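Local coordinates for protein endo-beta-mannanase (Opitutaceae bacterium TAV5, PDB 7BOB) that acts as a homotrimeric exo-beta-1,4-mannosidase of glycosyl hydrolase family 5, probably releasing mannose from the chain ends of beta-1,4-linked manno-oligosaccharides, at residues 287-292 with 347-352; 402-407 with 449-454; 474-479 with 514-519. All blocks are in the same frame, centred on the assembly; numbering follows the deposited sequence.

Overall arrangement
Followed from the N terminus, the three contacts come in series; none nests in or crosses another. Interaction 1 closes a loop round helix 292-309 and strand 311-316, joining the loops that follow the last two strands of the catalytic barrel. Interaction 2 closes a second loop, holding helix 406-422 and strands 427-431 and 444-448, in the C-terminal alpha/beta domain. Interaction 3 closes a third, round helix 482-488 and three strands, in that same domain. Interactions 2 and 3 lie about 10 Å apart between centres and touch through Phe451, Pro402 and Arg517; interaction 1 has its centre about 42 Å and 47 Å from theirs, respectively. Interactions 2 and 3 meet the third subunit, interaction 1 the second.

Interaction 1: 287-292 with 347-352; sequences TSRAAA and VKKGLE
Over one face of the Arg289 guanidinium, displaced toward its rim, sits the ammonium of Lys349, with NZ 3.6 Å from NH2 of Arg289. The two side chains run side by side and point the same way, which brings like charges together at an exposed margin. Glu524 of the second subunit forms only a long, weak ion pair with NH1 of Arg289, and Arg526 of that subunit is also close, so compensation there is probably partial at best. Lower on the lysine, CG lies 3.9 Å from CB of Ala292, so the aliphatic part of Lys349 covers this methyl. The same CB is 3.4 Å from the carbonyl O of Lys349.

The backbones come together where two turns face each other, a type I turn from Arg289 to Ala292 and a type II turn from Lys348 to Leu351. Gly350, with phi 110°, brings its CA to 3.8 Å from CA of Ala292, and a CB there would collide with that atom. In the (beta/alpha)8 barrel of family 5 these are the loops following strands 277-282 and 311-316, at the C-terminal end of the barrel where the family has its active site, and each leads into the next helix. Two waters bridge the segments: one donates to Thr287 O and Lys349 O, the other to Ser288 O and Lys349 O, so a single carbonyl accepts from both.

Deeper in, Lys348 extends fully beyond CG and ends at Thr287, its NZ donating to OG1 over 2.6 Å. With chi1 67°, OG1 of Thr287 is placed between its own backbone N and carbonyl carbon, while CG2 meets CD1 of Leu351 at 4.1 Å. Asp321, by a salt bridge, and the carbonyl of Gly339 also hold the Lys348 ammonium.

Interaction 2: 402-407 with 449-454; sequences PGNEPR and GVFTGL
Phe451, Asn404 and Pro402 bury the most surface here, and the first two are joined by a pair of hydrogen bonds between a side-chain amide and the backbone of one residue. Phe451 N donates to OD1 of Asn404 over 2.9 Å, nearly straight at 168°. The donor lies in the carbonyl plane of the asparagine, on a lone pair. In return, Asn404 ND2 donates to Phe451 O at 2.8 Å, and this acceptor stays close to the amide plane, only 10° out of it. Two bonds at opposite ends of the amide fix its rotation and identify its oxygen and nitrogen. ND2 also donates to the carbonyl of His392, near the start of the same long connection between strand 385-389 and helix 406-422.

This connection and the loop carrying Phe451 both leave the C-terminal ends of neighbouring parallel strands, 385-389 and 444-448, and run to the starts of helices 406-422 and 454-465, in an alpha/beta domain whose parallel strands run in the order 2-1-3-4, consistent with a flavodoxin-like fold. Glu405 and Gly453 stand at the N-caps of those helices.

The ring of Phe451, its CG beside the backbone N at chi1 -48°, passes alongside the Asn404 amide in the opposite direction, with CD2 3.2 Å from OD1. The same CD2 lies 3.5 Å from the carbonyl carbon of Gly403, whose positive phi suits a residue without a side chain. Pro402 comes in at the root of the ring: its CG is 3.9 Å from CB of Phe451 and 3.6 Å from Phe451 O. A leucine in place of Asn404 would probably leave Phe451 N and O, and the carbonyl of His392, without these partners. Arg517 makes a cation-pi contact with the ring and also donates to Pro402 O.

Interaction 3: 474-479 with 514-519; sequences APDPVN and CFLRGM
Arg517 reaches across to Asp476 and Val478, and its side chain can be followed atom by atom. From CB, which points toward 474-479, the chain runs extended through CG to NE. CD is the first to touch, 3.6 Å from CG2 of Val478. NE donates to Asp476 OD1 at 2.8 Å, and with an angle of 169° the bond is almost straight. CZ and, more distantly, NH1 also lie by CG2 of Val478. At the tip, NH2 donates to OD2 of the same carboxylate over 3.1 Å, completing a side-on, two-nitrogen salt bridge. Both oxygens lie near the guanidinium plane but are met on their syn sides from about 30° out of the carboxylate plane, in keeping with the 26° between the two groups. Val478 CG2 lies over one face of the guanidinium, displaced toward the NE rim, its closest approach being 3.3 Å to NE.

Asp476 is held from its other side too. Val478 N reaches OD1 from the face opposite Arg517 NE, closing an Asx turn, and Asn479 ND2 reaches OD2 over 3.0 Å from the face opposite Arg517 NH2. Four donors on two oxygens would probably favour the charged carboxylate and leave it little freedom to turn.

Next to this pair, Leu516 packs CD2 against the backbone: the methyl is 3.2 Å from Ala474 O and 3.7 Å from CA of Asp476. Its CB meets CB of Ala474 at 3.9 Å. The third subunit meets both segments: its Asn246 donates to Arg517 O and its Asn333 N to Asn479 OD1. The contact thus joins an Asx turn just past strand 469-473, in the parallel part of a probably flavodoxin-like sheet, to the connection between strands 508-512 and 520-525, which lie outside that sheet; both segments reach the trimer interface.

Interaction 1: 287-292 with 347-352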
loop_
_atom_site.group_PDB
_atom_site.type_symbol
_atom_site.label_atom_id
_atom_site.label_comp_id
_atom_site.label_asym_id
_atom_site.label_seq_id
_atom_site.Cartn_x
_atom_site.Cartn_y
_atom_site.Cartn_z
ATOM N N THR A 287 -30.254 0.057 17.821
ATOM C CA THR A 287 -31.388 -0.538 18.525
ATOM C C THR A 287 -32.187 0.495 19.318
ATOM O O THR A 287 -32.961 0.113 20.204
ATOM C CB THR A 287 -30.946 -1.657 19.493
ATOM O OG1 THR A 287 -30.191 -1.085 20.559
ATOM C CG2 THR A 287 -30.110 -2.745 18.802
ATOM N N SER A 288 -32.031 1.785 19.031
ATOM C CA SER A 288 -32.730 2.812 19.789
ATOM C C SER A 288 -34.212 2.854 19.407
ATOM O O SER A 288 -34.662 2.195 18.466
ATOM C CB SER A 288 -32.075 4.184 19.578
ATOM O OG SER A 288 -32.515 4.808 18.372
ATOM N N ARG A 289 -34.978 3.615 20.194
ATOM C CA ARG A 289 -36.403 3.775 19.935
ATOM C C ARG A 289 -36.634 4.347 18.543
ATOM O O ARG A 289 -37.496 3.866 17.801
ATOM C CB ARG A 289 -37.023 4.674 21.007
ATOM C CG ARG A 289 -38.531 4.807 20.939
ATOM C CD ARG A 289 -38.985 6.254 21.170
ATOM N NE ARG A 289 -40.343 6.477 20.656
ATOM C CZ ARG A 289 -40.639 6.878 19.418
ATOM N NH1 ARG A 289 -39.673 7.112 18.530
ATOM N NH2 ARG A 289 -41.916 7.044 19.067
ATOM N N ALA A 290 -35.827 5.337 18.148
ATOM C CA ALA A 290 -35.979 5.933 16.825
ATOM C C ALA A 290 -35.773 4.912 15.713
ATOM O O ALA A 290 -36.376 5.032 14.646
ATOM C CB ALA A 290 -35.008 7.099 16.664
ATOM N N ALA A 291 -34.957 3.887 15.949
ATOM C CA ALA A 291 -34.691 2.890 14.920
ATOM C C ALA A 291 -35.756 1.810 14.832
ATOM O O ALA A 291 -35.708 1.010 13.889
ATOM C CB ALA A 291 -33.338 2.217 15.166
ATOM N N ALA A 292 -36.694 1.761 15.784
ATOM C CA ALA A 292 -37.618 0.627 15.902
ATOM C C ALA A 292 -38.375 0.299 14.616
ATOM O O ALA A 292 -38.386 -0.879 14.222
ATOM C CB ALA A 292 -38.580 0.880 17.072
ATOM N N VAL A 347 -38.061 -6.650 26.165
ATOM C CA VAL A 347 -37.583 -6.708 24.794
ATOM C C VAL A 347 -37.725 -5.322 24.171
ATOM O O VAL A 347 -38.761 -4.657 24.317
ATOM C CB VAL A 347 -38.336 -7.787 24.003
ATOM C CG1 VAL A 347 -37.995 -7.708 22.533
ATOM C CG2 VAL A 347 -37.971 -9.160 24.538
ATOM N N LYS A 348 -36.657 -4.847 23.532
ATOM C CA LYS A 348 -36.642 -3.483 23.019
ATOM C C LYS A 348 -37.646 -3.307 21.897
ATOM O O LYS A 348 -37.807 -4.180 21.037
ATOM C CB LYS A 348 -35.260 -3.114 22.492
ATOM C CG LYS A 348 -34.201 -2.926 23.541
ATOM C CD LYS A 348 -32.956 -2.612 22.777
ATOM C CE LYS A 348 -31.825 -2.299 23.671
ATOM N NZ LYS A 348 -30.632 -2.321 22.823
ATOM N N LYS A 349 -38.325 -2.168 21.916
ATOM C CA LYS A 349 -39.224 -1.822 20.829
ATOM C C LYS A 349 -38.458 -1.873 19.507
ATOM O O LYS A 349 -37.389 -1.262 19.369
ATOM C CB LYS A 349 -39.827 -0.438 21.073
ATOM C CG LYS A 349 -40.909 -0.030 20.084
ATOM C CD LYS A 349 -41.162 1.473 20.170
ATOM C CE LYS A 349 -42.004 1.986 19.003
ATOM N NZ LYS A 349 -42.295 3.443 19.154
ATOM N N GLY A 350 -38.973 -2.651 18.555
ATOM C CA GLY A 350 -38.343 -2.832 17.268
ATOM C C GLY A 350 -37.761 -4.212 17.040
ATOM O O GLY A 350 -37.622 -4.622 15.879
ATOM N N LEU A 351 -37.449 -4.956 18.103
ATOM C CA LEU A 351 -36.761 -6.236 17.976
ATOM C C LEU A 351 -37.637 -7.447 18.307
ATOM O O LEU A 351 -37.165 -8.589 18.174
ATOM C CB LEU A 351 -35.502 -6.233 18.861
ATOM C CG LEU A 351 -34.546 -5.017 18.733
ATOM C CD1 LEU A 351 -33.289 -5.197 19.578
ATOM C CD2 LEU A 351 -34.177 -4.717 17.277
ATOM N N GLU A 352 -38.901 -7.235 18.709
ATOM C CA GLU A 352 -39.779 -8.336 19.131
ATOM C C GLU A 352 -39.883 -9.429 18.080
ATOM O O GLU A 352 -40.122 -10.592 18.419
ATOM C CB GLU A 352 -41.197 -7.829 19.458
ATOM C CG GLU A 352 -41.259 -6.446 20.134
ATOM C CD GLU A 352 -41.015 -5.291 19.137
ATOM O OE1 GLU A 352 -41.271 -5.476 17.918
ATOM O OE2 GLU A 352 -40.546 -4.208 19.560
HETATM O O HOH W 1 -35.803 0.184 20.896
HETATM O O HOH W 2 -34.945 -0.684 17.505
#

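Interaction 2: 402-407 with 449-454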
loop_
_atom_site.group_PDB
_atom_site.type_symbol
_atom_site.label_atom_id
_atom_site.label_comp_id
_atom_site.label_asym_id
_atom_site.label_seq_id
_atom_site.Cartn_x
_atom_site.Cartn_y
_atom_site.Cartn_z
ATOM N N PRO A 402 -5.802 -18.671 -10.859
ATOM C CA PRO A 402 -5.553 -17.751 -11.983
ATOM C C PRO A 402 -5.621 -16.269 -11.621
ATOM O O PRO A 402 -5.437 -15.434 -12.507
ATOM C CB PRO A 402 -6.646 -18.123 -12.995
ATOM C CG PRO A 402 -7.718 -18.803 -12.191
ATOM C CD PRO A 402 -6.969 -19.539 -11.101
ATOM N N GLY A 403 -5.872 -15.898 -10.365
ATOM C CA GLY A 403 -5.866 -14.492 -9.988
ATOM C C GLY A 403 -7.062 -14.027 -9.167
ATOM O O GLY A 403 -7.184 -12.830 -8.887
ATOM N N ASN A 404 -7.935 -14.945 -8.749
ATOM C CA ASN A 404 -9.087 -14.556 -7.942
ATOM C C ASN A 404 -8.668 -14.165 -6.523
ATOM O O ASN A 404 -7.787 -14.782 -5.920
ATOM C CB ASN A 404 -10.116 -15.687 -7.906
ATOM C CG ASN A 404 -10.732 -15.948 -9.275
ATOM O OD1 ASN A 404 -11.250 -15.033 -9.928
ATOM N ND2 ASN A 404 -10.658 -17.194 -9.727
ATOM N N GLU A 405 -9.301 -13.114 -5.998
ATOM C CA GLU A 405 -9.070 -12.626 -4.643
ATOM C C GLU A 405 -10.421 -12.410 -3.973
ATOM O O GLU A 405 -11.319 -11.790 -4.575
ATOM C CB GLU A 405 -8.268 -11.328 -4.634
ATOM C CG GLU A 405 -6.988 -11.472 -5.364
ATOM C CD GLU A 405 -6.068 -10.297 -5.164
ATOM O OE1 GLU A 405 -6.417 -9.376 -4.388
ATOM O OE2 GLU A 405 -4.991 -10.308 -5.796
ATOM N N PRO A 406 -10.597 -12.886 -2.733
ATOM C CA PRO A 406 -11.932 -12.829 -2.098
ATOM C C PRO A 406 -12.599 -11.466 -2.133
ATOM O O PRO A 406 -13.787 -11.399 -2.419
ATOM C CB PRO A 406 -11.652 -13.283 -0.649
ATOM C CG PRO A 406 -10.479 -14.223 -0.773
ATOM C CD PRO A 406 -9.651 -13.737 -1.990
ATOM N N ARG A 407 -11.894 -10.382 -1.798
ATOM C CA ARG A 407 -12.559 -9.085 -1.770
ATOM C C ARG A 407 -13.076 -8.700 -3.154
ATOM O O ARG A 407 -14.182 -8.157 -3.290
ATOM C CB ARG A 407 -11.611 -8.015 -1.247
ATOM C CG ARG A 407 -12.341 -6.764 -0.846
ATOM C CD ARG A 407 -11.383 -5.710 -0.289
ATOM N NE ARG A 407 -12.067 -4.428 -0.145
ATOM C CZ ARG A 407 -12.949 -4.139 0.812
ATOM N NH1 ARG A 407 -13.281 -5.032 1.762
ATOM N NH2 ARG A 407 -13.516 -2.938 0.817
ATOM N N GLY A 449 -17.343 -12.036 -13.985
ATOM C CA GLY A 449 -15.981 -11.579 -14.192
ATOM C C GLY A 449 -14.991 -12.151 -13.197
ATOM O O GLY A 449 -14.268 -11.398 -12.536
ATOM N N VAL A 450 -14.979 -13.468 -13.032
ATOM C CA VAL A 450 -13.952 -14.112 -12.230
ATOM C C VAL A 450 -13.098 -14.945 -13.168
ATOM O O VAL A 450 -13.491 -15.268 -14.297
ATOM C CB VAL A 450 -14.526 -14.972 -11.092
ATOM C CG1 VAL A 450 -15.203 -14.076 -10.061
ATOM C CG2 VAL A 450 -15.504 -16.012 -11.631
ATOM N N PHE A 451 -11.901 -15.276 -12.698
ATOM C CA PHE A 451 -10.911 -15.944 -13.524
ATOM C C PHE A 451 -11.054 -17.456 -13.417
ATOM O O PHE A 451 -11.209 -18.002 -12.314
ATOM C CB PHE A 451 -9.518 -15.484 -13.119
ATOM C CG PHE A 451 -9.389 -13.984 -13.006
ATOM C CD1 PHE A 451 -9.382 -13.179 -14.143
ATOM C CD2 PHE A 451 -9.266 -13.373 -11.768
ATOM C CE1 PHE A 451 -9.247 -11.796 -14.039
ATOM C CE2 PHE A 451 -9.132 -11.988 -11.661
ATOM C CZ PHE A 451 -9.125 -11.201 -12.799
ATOM N N THR A 452 -11.002 -18.124 -14.569
ATOM C CA THR A 452 -11.336 -19.534 -14.726
ATOM C C THR A 452 -10.214 -20.240 -15.459
ATOM O O THR A 452 -9.791 -19.787 -16.528
ATOM C CB THR A 452 -12.629 -19.706 -15.530
ATOM O OG1 THR A 452 -12.447 -19.082 -16.802
ATOM C CG2 THR A 452 -13.836 -19.087 -14.820
ATOM N N GLY A 453 -9.739 -21.351 -14.907
ATOM C CA GLY A 453 -8.664 -22.087 -15.532
ATOM C C GLY A 453 -9.166 -23.032 -16.611
ATOM O O GLY A 453 -10.356 -23.121 -16.917
ATOM N N LEU A 454 -8.210 -23.748 -17.204
ATOM C CA LEU A 454 -8.523 -24.650 -18.307
ATOM C C LEU A 454 -9.522 -25.729 -17.896
ATOM O O LEU A 454 -10.459 -26.033 -18.646
ATOM C CB LEU A 454 -7.232 -25.282 -18.824
ATOM C CG LEU A 454 -7.482 -26.370 -19.856
ATOM C CD1 LEU A 454 -8.146 -25.741 -21.061
ATOM C CD2 LEU A 454 -6.179 -27.049 -20.230
#

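Interaction 3: 474-479 with 514-519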
loop_
_atom_site.group_PDB
_atom_site.type_symbol
_atom_site.label_atom_id
_atom_site.label_comp_id
_atom_site.label_asym_id
_atom_site.label_seq_id
_atom_site.Cartn_x
_atom_site.Cartn_y
_atom_site.Cartn_z
ATOM N N ALA A 474 -17.352 -11.013 -18.933
ATOM C CA ALA A 474 -15.935 -10.709 -19.098
ATOM C C ALA A 474 -15.072 -11.963 -19.048
ATOM O O ALA A 474 -14.346 -12.166 -18.069
ATOM C CB ALA A 474 -15.476 -9.716 -18.027
ATOM N N PRO A 475 -15.121 -12.831 -20.058
ATOM C CA PRO A 475 -14.191 -13.966 -20.079
ATOM C C PRO A 475 -12.753 -13.477 -20.023
ATOM O O PRO A 475 -12.433 -12.361 -20.433
ATOM C CB PRO A 475 -14.496 -14.669 -21.406
ATOM C CG PRO A 475 -15.528 -13.812 -22.105
ATOM C CD PRO A 475 -16.169 -12.948 -21.085
ATOM N N ASP A 476 -11.891 -14.319 -19.476
ATOM C CA ASP A 476 -10.583 -13.871 -19.020
ATOM C C ASP A 476 -9.550 -14.028 -20.127
ATOM O O ASP A 476 -9.266 -15.161 -20.540
ATOM C CB ASP A 476 -10.169 -14.657 -17.781
ATOM C CG ASP A 476 -8.756 -14.346 -17.317
ATOM O OD1 ASP A 476 -8.185 -13.306 -17.725
ATOM O OD2 ASP A 476 -8.230 -15.153 -16.510
ATOM N N PRO A 477 -8.944 -12.942 -20.609
ATOM C CA PRO A 477 -7.951 -13.082 -21.689
ATOM C C PRO A 477 -6.749 -13.915 -21.284
ATOM O O PRO A 477 -6.153 -14.588 -22.137
ATOM C CB PRO A 477 -7.555 -11.633 -22.000
ATOM C CG PRO A 477 -8.622 -10.779 -21.352
ATOM C CD PRO A 477 -9.109 -11.548 -20.167
ATOM N N VAL A 478 -6.381 -13.905 -19.999
ATOM C CA VAL A 478 -5.251 -14.714 -19.549
ATOM C C VAL A 478 -5.526 -16.196 -19.772
ATOM O O VAL A 478 -4.597 -16.984 -19.978
ATOM C CB VAL A 478 -4.912 -14.382 -18.078
ATOM C CG1 VAL A 478 -3.991 -15.438 -17.454
ATOM C CG2 VAL A 478 -4.228 -13.013 -18.016
ATOM N N ASN A 479 -6.794 -16.601 -19.804
ATOM C CA ASN A 479 -7.118 -17.994 -20.075
ATOM C C ASN A 479 -7.855 -18.169 -21.393
ATOM O O ASN A 479 -8.576 -19.159 -21.574
ATOM C CB ASN A 479 -7.925 -18.576 -18.923
ATOM C CG ASN A 479 -7.060 -18.825 -17.696
ATOM O OD1 ASN A 479 -6.230 -19.731 -17.699
ATOM N ND2 ASN A 479 -7.209 -17.983 -16.673
ATOM N N CYS A 514 -15.185 -0.386 -17.174
ATOM C CA CYS A 514 -14.207 -1.331 -16.641
ATOM C C CYS A 514 -14.151 -2.584 -17.492
ATOM O O CYS A 514 -15.177 -3.038 -18.019
ATOM C CB CYS A 514 -14.521 -1.733 -15.199
ATOM S SG CYS A 514 -14.676 -0.363 -14.068
ATOM N N PHE A 515 -12.965 -3.165 -17.576
ATOM C CA PHE A 515 -12.716 -4.328 -18.402
ATOM C C PHE A 515 -11.779 -5.231 -17.632
ATOM O O PHE A 515 -10.960 -4.758 -16.837
ATOM C CB PHE A 515 -12.138 -3.910 -19.777
ATOM C CG PHE A 515 -13.056 -2.984 -20.535
ATOM C CD1 PHE A 515 -12.954 -1.612 -20.382
ATOM C CD2 PHE A 515 -14.070 -3.488 -21.334
ATOM C CE1 PHE A 515 -13.832 -0.754 -21.033
ATOM C CE2 PHE A 515 -14.940 -2.636 -21.992
ATOM C CZ PHE A 515 -14.813 -1.263 -21.841
ATOM N N LEU A 516 -11.925 -6.530 -17.836
ATOM C CA LEU A 516 -11.266 -7.467 -16.939
ATOM C C LEU A 516 -9.756 -7.352 -17.088
ATOM O O LEU A 516 -9.227 -7.348 -18.203
ATOM C CB LEU A 516 -11.730 -8.900 -17.207
ATOM C CG LEU A 516 -11.554 -9.874 -16.034
ATOM C CD1 LEU A 516 -12.560 -9.585 -14.907
ATOM C CD2 LEU A 516 -11.690 -11.321 -16.507
ATOM N N ARG A 517 -9.078 -7.234 -15.945
ATOM C CA ARG A 517 -7.647 -6.990 -15.862
ATOM C C ARG A 517 -7.256 -5.695 -16.561
ATOM O O ARG A 517 -6.100 -5.520 -16.921
ATOM C CB ARG A 517 -6.834 -8.159 -16.431
ATOM C CG ARG A 517 -7.149 -9.512 -15.814
ATOM C CD ARG A 517 -6.193 -10.544 -16.375
ATOM N NE ARG A 517 -6.511 -11.908 -15.956
ATOM C CZ ARG A 517 -5.959 -12.509 -14.897
ATOM N NH1 ARG A 517 -5.079 -11.848 -14.143
ATOM N NH2 ARG A 517 -6.285 -13.767 -14.586
ATOM N N GLY A 518 -8.207 -4.779 -16.763
ATOM C CA GLY A 518 -7.875 -3.516 -17.383
ATOM C C GLY A 518 -7.620 -3.585 -18.869
ATOM O O GLY A 518 -7.163 -2.591 -19.448
ATOM N N MET A 519 -7.894 -4.724 -19.510
ATOM C CA MET A 519 -7.609 -4.896 -20.927
ATOM C C MET A 519 -8.895 -5.198 -21.690
ATOM O O MET A 519 -9.823 -5.847 -21.177
ATOM C CB MET A 519 -6.601 -6.015 -21.161
ATOM C CG MET A 519 -5.226 -5.668 -20.624
ATOM S SD MET A 519 -3.972 -6.862 -21.096
ATOM C CE MET A 519 -4.422 -8.271 -20.056
#